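Local coordinates for viral structural protein 4 (Bombyx mori cytoplasmic polyhedrosis virus, PDB 6TZ0), which binds GTP and accompanies the viral RNA-dependent RNA polymerase, probably acting as an NTPase cofactor in transcription of the double-stranded RNA genome, at residues A385-V396 / T465-Y473. Sequence-based numbering, arbitrary orientation.
Sequences AYGRWLAKNKDV and THSERNFYY
Phe471 touches both Tyr386 and Trp389, and the three rings form an aromatic cluster at the crossing of helices 385-393 and 468-473. Both ring pairs are oblique, the Phe471 plane being turned 59° from that of Tyr386. Phe471 CE1 sits over one face of the indole, 3.5 Å from Trp389 CG, while Asn393 CB covers the opposite face. Tyr386 CD1 comes over a face of the Phe471 ring, 3.5 Å from Phe471 CG. Glu468 covers a face of the Tyr386 ring, its CB 3.7 Å from the Tyr386 ring centroid in a CH-pi contact, and its extended chain lays the carboxylate nearly parallel to the ring.

With CG anti to the backbone N, Tyr386 reaches the turn before helix 468-473. Its OH is modelled 2.3 Å from His466 O, implausibly close, so the bond geometry is doubtful although the hydroxyl clearly points to this carbonyl; Gln459 OE1, also an acceptor, competes for the single hydroxyl hydrogen. At the far end, His466 NE2 donates to Val396 O, 2.8 Å away and in the imidazole plane, although the N-H...O angle is a bent 136°. Farther out, Trp389 NE1 is bonded to Ser400 O.

Segment axes 10.9 Å apart and inclined at 105° describe a nearly perpendicular crossing. Helix 403-408 packs on Trp389 and Phe471 through Val406, and helix 417-427 meets Tyr386 and Glu468 through Tyr418. Helices 385-393 and 468-476 follow strand 378-381 and precede strand 484-489, respectively, two neighbours in the parallel sheet of the P-loop domain.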
# COMPACT_ATOMS: atom_id res chain seq x y z
N ALA B 385 -34.61 9.61 14.73
CA ALA B 385 -35.35 9.96 13.52
C ALA B 385 -35.78 8.72 12.75
O ALA B 385 -36.95 8.60 12.36
CB ALA B 385 -34.50 10.88 12.64
N TYR B 386 -34.85 7.80 12.51
CA TYR B 386 -35.16 6.56 11.82
C TYR B 386 -36.11 5.69 12.62
O TYR B 386 -36.95 5.00 12.04
CB TYR B 386 -33.88 5.80 11.50
CG TYR B 386 -34.11 4.47 10.85
CD1 TYR B 386 -34.55 4.39 9.54
CD2 TYR B 386 -33.88 3.28 11.53
CE1 TYR B 386 -34.77 3.17 8.94
CE2 TYR B 386 -34.10 2.06 10.93
CZ TYR B 386 -34.54 2.01 9.64
OH TYR B 386 -34.75 0.80 9.03
N GLY B 387 -36.00 5.71 13.95
CA GLY B 387 -36.90 4.92 14.77
C GLY B 387 -38.32 5.43 14.73
O GLY B 387 -39.26 4.64 14.57
N ARG B 388 -38.51 6.74 14.84
CA ARG B 388 -39.85 7.31 14.77
C ARG B 388 -40.40 7.29 13.35
O ARG B 388 -41.62 7.37 13.17
CB ARG B 388 -39.85 8.74 15.31
CG ARG B 388 -39.53 8.83 16.80
CD ARG B 388 -39.72 10.25 17.29
NE ARG B 388 -39.37 10.45 18.69
CZ ARG B 388 -38.28 11.08 19.10
NH1 ARG B 388 -37.45 11.61 18.22
NH2 ARG B 388 -38.04 11.22 20.39
N TRP B 389 -39.54 7.19 12.34
CA TRP B 389 -40.01 6.97 10.98
C TRP B 389 -40.50 5.54 10.79
O TRP B 389 -41.59 5.31 10.27
CB TRP B 389 -38.88 7.26 10.00
CG TRP B 389 -39.23 7.04 8.58
CD1 TRP B 389 -39.98 7.85 7.78
CD2 TRP B 389 -38.90 5.90 7.79
NE1 TRP B 389 -40.09 7.30 6.53
CE2 TRP B 389 -39.45 6.10 6.51
CE3 TRP B 389 -38.17 4.73 8.04
CZ2 TRP B 389 -39.29 5.17 5.49
CZ3 TRP B 389 -38.02 3.82 7.02
CH2 TRP B 389 -38.58 4.04 5.76
N LEU B 390 -39.69 4.57 11.21
CA LEU B 390 -39.98 3.16 11.00
C LEU B 390 -41.12 2.68 11.89
O LEU B 390 -41.76 1.68 11.56
CB LEU B 390 -38.71 2.35 11.24
CG LEU B 390 -38.65 0.85 10.95
CD1 LEU B 390 -38.91 0.60 9.49
CD2 LEU B 390 -37.30 0.33 11.33
N ALA B 391 -41.40 3.37 12.99
CA ALA B 391 -42.57 3.01 13.79
C ALA B 391 -43.88 3.35 13.08
O ALA B 391 -44.92 2.80 13.45
CB ALA B 391 -42.52 3.70 15.14
N LYS B 392 -43.85 4.24 12.10
CA LYS B 392 -45.01 4.54 11.27
C LYS B 392 -45.00 3.81 9.94
O LYS B 392 -46.04 3.31 9.51
CB LYS B 392 -45.09 6.05 11.00
CG LYS B 392 -45.28 6.90 12.23
CD LYS B 392 -46.66 6.68 12.81
CE LYS B 392 -46.87 7.52 14.06
NZ LYS B 392 -46.92 8.97 13.75
N ASN B 393 -43.85 3.72 9.28
CA ASN B 393 -43.79 3.36 7.87
C ASN B 393 -43.22 1.98 7.60
O ASN B 393 -42.75 1.72 6.49
CB ASN B 393 -42.98 4.40 7.10
CG ASN B 393 -43.71 5.71 6.95
OD1 ASN B 393 -44.90 5.73 6.63
ND2 ASN B 393 -43.01 6.81 7.18
N LYS B 394 -43.26 1.07 8.57
CA LYS B 394 -42.68 -0.25 8.34
C LYS B 394 -43.59 -1.18 7.55
O LYS B 394 -43.17 -2.29 7.22
CB LYS B 394 -42.30 -0.93 9.66
CG LYS B 394 -43.48 -1.26 10.56
CD LYS B 394 -43.00 -1.94 11.83
CE LYS B 394 -44.16 -2.31 12.73
NZ LYS B 394 -44.83 -1.11 13.28
N ASP B 395 -44.82 -0.75 7.25
CA ASP B 395 -45.74 -1.55 6.47
C ASP B 395 -46.03 -0.98 5.09
O ASP B 395 -46.46 -1.73 4.21
CB ASP B 395 -47.06 -1.74 7.22
CG ASP B 395 -46.89 -2.57 8.47
OD1 ASP B 395 -45.98 -3.42 8.49
OD2 ASP B 395 -47.67 -2.38 9.43
N VAL B 396 -45.81 0.32 4.89
CA VAL B 396 -46.02 0.92 3.58
C VAL B 396 -44.92 0.45 2.63
O VAL B 396 -43.74 0.49 2.98
CB VAL B 396 -46.05 2.45 3.70
CG1 VAL B 396 -46.25 3.10 2.34
CG2 VAL B 396 -47.14 2.88 4.67
N THR B 465 -35.69 -1.14 1.19
CA THR B 465 -36.37 0.15 1.17
C THR B 465 -36.66 0.68 2.57
O THR B 465 -36.78 1.90 2.73
CB THR B 465 -37.66 0.06 0.35
OG1 THR B 465 -38.34 1.32 0.39
CG2 THR B 465 -38.57 -1.03 0.88
N HIS B 466 -36.73 -0.18 3.58
CA HIS B 466 -36.91 0.27 4.95
C HIS B 466 -35.62 0.22 5.74
O HIS B 466 -35.65 0.38 6.96
CB HIS B 466 -37.98 -0.58 5.64
CG HIS B 466 -39.33 -0.47 5.01
ND1 HIS B 466 -39.76 -1.34 4.03
CD2 HIS B 466 -40.32 0.43 5.18
CE1 HIS B 466 -40.97 -1.00 3.65
NE2 HIS B 466 -41.34 0.07 4.33
N SER B 467 -34.50 -0.02 5.07
CA SER B 467 -33.21 -0.06 5.71
C SER B 467 -32.81 1.33 6.19
O SER B 467 -33.31 2.35 5.71
CB SER B 467 -32.15 -0.60 4.76
OG SER B 467 -30.89 -0.65 5.39
N GLU B 468 -31.89 1.36 7.15
CA GLU B 468 -31.46 2.64 7.70
C GLU B 468 -30.48 3.33 6.78
O GLU B 468 -30.49 4.57 6.68
CB GLU B 468 -30.87 2.41 9.09
CG GLU B 468 -30.61 3.66 9.88
CD GLU B 468 -30.13 3.37 11.29
OE1 GLU B 468 -30.05 2.18 11.65
OE2 GLU B 468 -29.82 4.32 12.03
N ARG B 469 -29.66 2.55 6.07
CA ARG B 469 -28.73 3.09 5.09
C ARG B 469 -29.49 3.75 3.94
O ARG B 469 -29.15 4.87 3.53
CB ARG B 469 -27.82 1.96 4.61
CG ARG B 469 -26.69 2.31 3.65
CD ARG B 469 -27.07 1.90 2.26
NE ARG B 469 -26.05 2.13 1.24
CZ ARG B 469 -25.17 1.22 0.84
NH1 ARG B 469 -25.17 0.01 1.38
NH2 ARG B 469 -24.30 1.51 -0.11
N ASN B 470 -30.56 3.11 3.46
CA ASN B 470 -31.40 3.73 2.44
C ASN B 470 -32.18 4.91 2.99
O ASN B 470 -32.48 5.84 2.24
CB ASN B 470 -32.38 2.71 1.88
CG ASN B 470 -33.03 3.18 0.60
OD1 ASN B 470 -32.56 4.12 -0.03
ND2 ASN B 470 -34.14 2.57 0.26
N PHE B 471 -32.55 4.88 4.27
CA PHE B 471 -33.25 6.00 4.89
C PHE B 471 -32.39 7.26 4.85
O PHE B 471 -32.84 8.31 4.39
CB PHE B 471 -33.63 5.66 6.32
CG PHE B 471 -34.25 6.79 7.07
CD1 PHE B 471 -35.55 7.17 6.83
CD2 PHE B 471 -33.53 7.47 8.04
CE1 PHE B 471 -36.13 8.20 7.53
CE2 PHE B 471 -34.10 8.51 8.74
CZ PHE B 471 -35.40 8.87 8.49
N TYR B 472 -31.15 7.16 5.31
CA TYR B 472 -30.30 8.34 5.27
C TYR B 472 -29.84 8.68 3.86
O TYR B 472 -29.54 9.84 3.59
CB TYR B 472 -29.12 8.16 6.22
CG TYR B 472 -29.55 8.27 7.66
CD1 TYR B 472 -29.73 9.50 8.26
CD2 TYR B 472 -29.83 7.14 8.41
CE1 TYR B 472 -30.15 9.61 9.57
CE2 TYR B 472 -30.26 7.24 9.73
CZ TYR B 472 -30.41 8.48 10.30
OH TYR B 472 -30.83 8.60 11.59
N TYR B 473 -29.83 7.70 2.94
CA TYR B 473 -29.57 8.01 1.54
C TYR B 473 -30.70 8.83 0.92
O TYR B 473 -30.45 9.84 0.25
CB TYR B 473 -29.38 6.72 0.75
CG TYR B 473 -29.20 6.91 -0.73
CD1 TYR B 473 -28.00 7.36 -1.25
CD2 TYR B 473 -30.24 6.64 -1.61
CE1 TYR B 473 -27.83 7.54 -2.61
CE2 TYR B 473 -30.08 6.81 -2.96
CZ TYR B 473 -28.88 7.26 -3.46
OH TYR B 473 -28.73 7.42 -4.81